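Putative short-chain dehydrogenase/reductase (Corynebacterium glutamicum, PDB 3E9N) probably works as an NAD(P)-dependent oxidoreductase of the short-chain dehydrogenase/reductase family, perhaps an acetoacetyl-CoA reductase, though its substrate has not been established. Local coordinates at residues G168-T173 with I214-T219; A159-E164 with Q221-D226. All blocks are in the same frame, centred on the assembly; numbering follows the deposited sequence.

Contact 1: residues G168-T173 with I214-T219; sequences GIRVST and IDAGET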
# COMPACT_ATOMS: atom_id res chain seq x y z
N GLY A 168 -24.07 2.01 -10.35
CA GLY A 168 -23.97 0.92 -11.29
C GLY A 168 -22.69 0.97 -12.08
O GLY A 168 -22.44 0.10 -12.93
N ILE A 169 -21.85 1.98 -11.80
CA ILE A 169 -20.58 2.10 -12.50
C ILE A 169 -19.47 1.25 -11.88
O ILE A 169 -19.29 1.23 -10.65
CB ILE A 169 -20.10 3.56 -12.59
CG1 ILE A 169 -21.12 4.40 -13.41
CG2 ILE A 169 -18.66 3.64 -13.17
CD1 ILE A 169 -20.77 5.87 -13.51
N ARG A 170 -18.75 0.52 -12.73
CA ARG A 170 -17.62 -0.23 -12.28
C ARG A 170 -16.35 0.49 -12.70
O ARG A 170 -16.26 1.09 -13.80
CB ARG A 170 -17.67 -1.69 -12.79
CG ARG A 170 -18.99 -2.41 -12.35
CD ARG A 170 -18.94 -3.91 -12.59
NE ARG A 170 -19.02 -4.29 -14.00
CZ ARG A 170 -19.12 -5.55 -14.45
NH1 ARG A 170 -19.15 -6.60 -13.61
NH2 ARG A 170 -19.17 -5.75 -15.76
N VAL A 171 -15.37 0.46 -11.80
CA VAL A 171 -14.15 1.18 -12.01
C VAL A 171 -12.99 0.21 -11.80
O VAL A 171 -12.97 -0.53 -10.83
CB VAL A 171 -14.03 2.36 -11.09
CG1 VAL A 171 -12.76 3.14 -11.43
CG2 VAL A 171 -15.23 3.29 -11.26
N SER A 172 -12.05 0.22 -12.74
CA SER A 172 -10.98 -0.71 -12.70
C SER A 172 -9.65 -0.12 -13.17
O SER A 172 -9.61 0.76 -14.04
CB SER A 172 -11.35 -1.94 -13.51
OG SER A 172 -10.31 -2.89 -13.42
N THR A 173 -8.56 -0.61 -12.58
CA THR A 173 -7.24 -0.19 -12.97
C THR A 173 -6.45 -1.36 -13.42
O THR A 173 -6.30 -2.34 -12.73
CB THR A 173 -6.47 0.43 -11.80
OG1 THR A 173 -6.47 -0.52 -10.73
CG2 THR A 173 -7.15 1.69 -11.34
N ILE A 214 -14.39 -6.40 -18.06
CA ILE A 214 -15.75 -6.00 -18.43
C ILE A 214 -16.66 -7.21 -18.52
O ILE A 214 -17.87 -7.10 -18.33
CB ILE A 214 -15.78 -5.20 -19.76
CG1 ILE A 214 -15.50 -6.07 -20.99
CG2 ILE A 214 -14.80 -4.05 -19.72
CD1 ILE A 214 -15.29 -5.19 -22.29
N ASP A 215 -16.08 -8.38 -18.78
CA ASP A 215 -16.83 -9.63 -18.84
C ASP A 215 -17.17 -10.17 -17.48
O ASP A 215 -17.95 -11.10 -17.41
CB ASP A 215 -16.05 -10.71 -19.60
CG ASP A 215 -16.23 -10.64 -21.14
OD1 ASP A 215 -17.00 -9.80 -21.71
OD2 ASP A 215 -15.57 -11.50 -21.79
N ALA A 216 -16.63 -9.64 -16.40
CA ALA A 216 -16.95 -10.20 -15.06
C ALA A 216 -18.41 -10.12 -14.70
O ALA A 216 -19.08 -9.16 -15.04
CB ALA A 216 -16.15 -9.53 -13.96
N GLY A 217 -18.89 -11.11 -13.97
CA GLY A 217 -20.32 -11.17 -13.68
C GLY A 217 -20.77 -10.00 -12.82
O GLY A 217 -19.94 -9.27 -12.29
N GLU A 218 -22.08 -9.89 -12.63
CA GLU A 218 -22.72 -8.68 -12.12
C GLU A 218 -22.54 -8.48 -10.64
O GLU A 218 -22.60 -7.35 -10.18
CB GLU A 218 -24.22 -8.72 -12.40
CG GLU A 218 -24.59 -8.64 -13.87
CD GLU A 218 -24.75 -7.19 -14.30
OE1 GLU A 218 -24.15 -6.76 -15.32
OE2 GLU A 218 -25.46 -6.46 -13.57
N THR A 219 -22.31 -9.56 -9.89
CA THR A 219 -22.07 -9.42 -8.47
C THR A 219 -20.62 -9.06 -8.18
O THR A 219 -20.23 -8.97 -7.03
CB THR A 219 -22.34 -10.72 -7.68
OG1 THR A 219 -21.26 -11.63 -7.91
CG2 THR A 219 -23.62 -11.34 -8.07
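Arg-170, at the start of strand 170-176, faces the segment 214-219, the end of helix 203-214 and the loop after it, across 8.6 Å from its CA to the CA of Ile-214, a gap too wide for backbone pairing and bridged by the arginine side chain. The CB of Arg-170 points toward the loop. CG lies beside the backbone N, opposite the carbonyl carbon (chi1 -57°), and a bend at chi3 brings the guanidinium up against a run of main-chain carbonyls. Its main bond is from NH1 to Ala-216 O, 2.9 Å long and nearly straight at 166°. The acceptor lies in the plane of the guanidinium, at its edge, but the nitrogen approaches from above the carbonyl plane, away from the lone-pair directions. NH2 adds a weak, bent bond to the same oxygen, Ala-216 O, at 3.5 Å, so the two terminal nitrogens share one acceptor unequally. Two more carbonyls close in: Gly-217 O, also at the edge, is 3.1 Å from NH1 of Arg-170, and Ile-214 O comes obliquely to 3.2 Å from NH2 of Arg-170. Just beyond the loop, Thr-220 O accepts a further bond from NH1. The carboxylate of Glu-218 stays outside bonding distance, with its OE1 5.1 Å from NH2 of Arg-170. Arg-230 of the second subunit packs on Arg-170 and bonds to the carbonyls of Gly-168 and Glu-218. A buried cation among peptide oxygens thus joins strand 170-176 to the last helix-to-strand connection of the parallel Rossmann-type sheet of the SDR fold, without a direct salt bridge from Glu-218. The carbonyl of Ile-214, at the end of helix 203-214, probably adds to a negative potential that suits the positive charge.

Contact 2: residues A159-E164 with Q221-D226; sequences AFRKEE and QITNVD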
# COMPACT_ATOMS: atom_id res chain seq x y z
N ALA A 159 -11.21 6.71 -5.60
CA ALA A 159 -12.23 7.61 -4.99
C ALA A 159 -13.45 7.74 -5.92
O ALA A 159 -14.60 7.88 -5.47
CB ALA A 159 -11.67 8.96 -4.73
N PHE A 160 -13.17 7.67 -7.21
CA PHE A 160 -14.18 7.65 -8.24
C PHE A 160 -15.06 6.40 -8.08
O PHE A 160 -16.31 6.49 -8.07
CB PHE A 160 -13.50 7.67 -9.62
CG PHE A 160 -14.46 7.82 -10.76
CD1 PHE A 160 -15.16 8.99 -10.93
CD2 PHE A 160 -14.66 6.78 -11.66
CE1 PHE A 160 -16.06 9.13 -11.99
CE2 PHE A 160 -15.56 6.91 -12.73
CZ PHE A 160 -16.25 8.07 -12.91
N ARG A 161 -14.40 5.24 -8.00
CA ARG A 161 -15.09 3.98 -7.71
C ARG A 161 -16.04 4.10 -6.55
O ARG A 161 -17.19 3.70 -6.68
CB ARG A 161 -14.09 2.81 -7.47
CG ARG A 161 -14.77 1.48 -7.10
CD ARG A 161 -13.78 0.39 -6.83
NE ARG A 161 -12.87 0.21 -7.95
CZ ARG A 161 -11.60 0.58 -7.93
NH1 ARG A 161 -11.10 1.15 -6.81
NH2 ARG A 161 -10.81 0.36 -8.98
N LYS A 162 -15.60 4.69 -5.44
CA LYS A 162 -16.46 4.82 -4.25
C LYS A 162 -17.58 5.81 -4.49
O LYS A 162 -18.69 5.60 -4.03
CB LYS A 162 -15.69 5.30 -3.00
CG LYS A 162 -14.50 4.43 -2.53
CD LYS A 162 -13.56 5.26 -1.57
CE LYS A 162 -12.84 6.44 -2.33
NZ LYS A 162 -11.59 7.06 -1.69
N GLU A 163 -17.28 6.90 -5.19
CA GLU A 163 -18.32 7.83 -5.57
C GLU A 163 -19.41 7.19 -6.44
O GLU A 163 -20.57 7.56 -6.35
CB GLU A 163 -17.73 9.02 -6.31
CG GLU A 163 -17.33 10.19 -5.43
CD GLU A 163 -16.84 11.38 -6.24
OE1 GLU A 163 -16.65 11.26 -7.47
OE2 GLU A 163 -16.62 12.47 -5.64
N GLU A 164 -19.05 6.24 -7.31
CA GLU A 164 -20.02 5.81 -8.33
C GLU A 164 -20.57 4.39 -8.22
O GLU A 164 -21.41 4.02 -9.04
CB GLU A 164 -19.46 6.04 -9.73
CG GLU A 164 -19.20 7.52 -10.02
CD GLU A 164 -20.48 8.33 -10.03
OE1 GLU A 164 -21.55 7.77 -10.38
OE2 GLU A 164 -20.43 9.52 -9.68
N GLN A 221 -16.74 -6.86 -9.17
CA GLN A 221 -15.89 -5.80 -9.72
C GLN A 221 -14.47 -6.36 -9.69
O GLN A 221 -13.98 -6.76 -8.64
CB GLN A 221 -15.87 -4.55 -8.82
CG GLN A 221 -17.07 -3.67 -8.89
CD GLN A 221 -16.76 -2.16 -8.92
OE1 GLN A 221 -17.50 -1.36 -8.35
NE2 GLN A 221 -15.71 -1.77 -9.63
N ILE A 222 -13.81 -6.42 -10.84
CA ILE A 222 -12.38 -6.67 -10.86
C ILE A 222 -11.83 -5.28 -10.82
O ILE A 222 -11.79 -4.57 -11.86
CB ILE A 222 -11.95 -7.37 -12.15
CG1 ILE A 222 -12.88 -8.57 -12.41
CG2 ILE A 222 -10.40 -7.71 -12.16
CD1 ILE A 222 -12.59 -9.78 -11.50
N THR A 223 -11.44 -4.85 -9.62
CA THR A 223 -10.97 -3.48 -9.46
C THR A 223 -9.50 -3.25 -9.87
O THR A 223 -9.12 -2.13 -10.27
CB THR A 223 -11.18 -3.01 -7.98
OG1 THR A 223 -10.37 -3.80 -7.11
CG2 THR A 223 -12.64 -3.20 -7.61
N ASN A 224 -8.65 -4.25 -9.73
CA ASN A 224 -7.28 -4.03 -10.13
C ASN A 224 -6.63 -5.29 -10.69
O ASN A 224 -6.95 -6.41 -10.29
CB ASN A 224 -6.46 -3.32 -9.03
CG ASN A 224 -5.00 -3.06 -9.46
OD1 ASN A 224 -4.64 -2.07 -10.22
ND2 ASN A 224 -4.12 -3.96 -8.98
N VAL A 225 -5.79 -5.10 -11.69
CA VAL A 225 -5.06 -6.23 -12.33
C VAL A 225 -3.63 -5.77 -12.45
O VAL A 225 -3.37 -4.79 -13.10
CB VAL A 225 -5.60 -6.58 -13.74
CG1 VAL A 225 -4.81 -7.69 -14.35
CG2 VAL A 225 -7.12 -6.95 -13.72
N ASP A 226 -2.70 -6.42 -11.76
CA ASP A 226 -1.29 -6.03 -11.84
C ASP A 226 -0.59 -6.91 -12.91
O ASP A 226 -0.68 -8.12 -12.89
CB ASP A 226 -0.66 -6.06 -10.45
CG ASP A 226 -1.32 -5.04 -9.48
OD1 ASP A 226 -1.80 -5.44 -8.37
OD2 ASP A 226 -1.43 -3.81 -9.85
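The guanidinium of Arg-161 carries Thr-223 on one face and the amide of Gln-221 at its edge. Thr-223 CB sits 3.3 Å above the guanidinium plane, displaced toward the rim. The methyl CG2 of Thr-223 is 3.4 Å from NE of Arg-161. The two side chains cross nearly at right angles. Arg-161 and Gln-221 instead slide past each other in opposite directions, their flat groups turned 59° apart. Arg-161 reaches the strand because CG stands opposite its own backbone N (chi1 177°), carrying the chain outward before it bends at chi3. Thr-223 O lies 3.3 Å from NH2 of Arg-161, but the angle is too poor for a hydrogen bond, so the strand is met through packing. The polar grip comes from elsewhere: NH1 forms a salt bridge with Asp-158 one turn back on the helix, and NE bonds to Val-171 O. Phe-160, next to it on helix 144-164, packs on Val-171 of strand 170-176, while Arg-161 reaches on to the neighbouring strand 220-229, the last of the Rossmann-type sheet, whose Ile-222 packs against helix 203-214 and which pairs antiparallel with a strand of the second subunit.

Overall arrangement
Helix 144-164 comes first along the chain and supplies residues 159-164 of contact 2; a short connection then leads into strand 170-176, and its end together with the first strand residues makes up 168-173 of contact 1. The chain passes through an unmodelled part and helix 203-214 before 214-219 returns to 168-173, and contact 1 closes the inner loop; strand 220-229 follows at once, and its residues 221-226 close the longer loop of contact 2 around it. The centres of the two contacts are about 8 Å apart, and the two meet where Ser-172 OG probably bonds to Ile-222 O, 2.7 Å away. Together they join the last two strands of the sheet to helices 144-164 and 203-214.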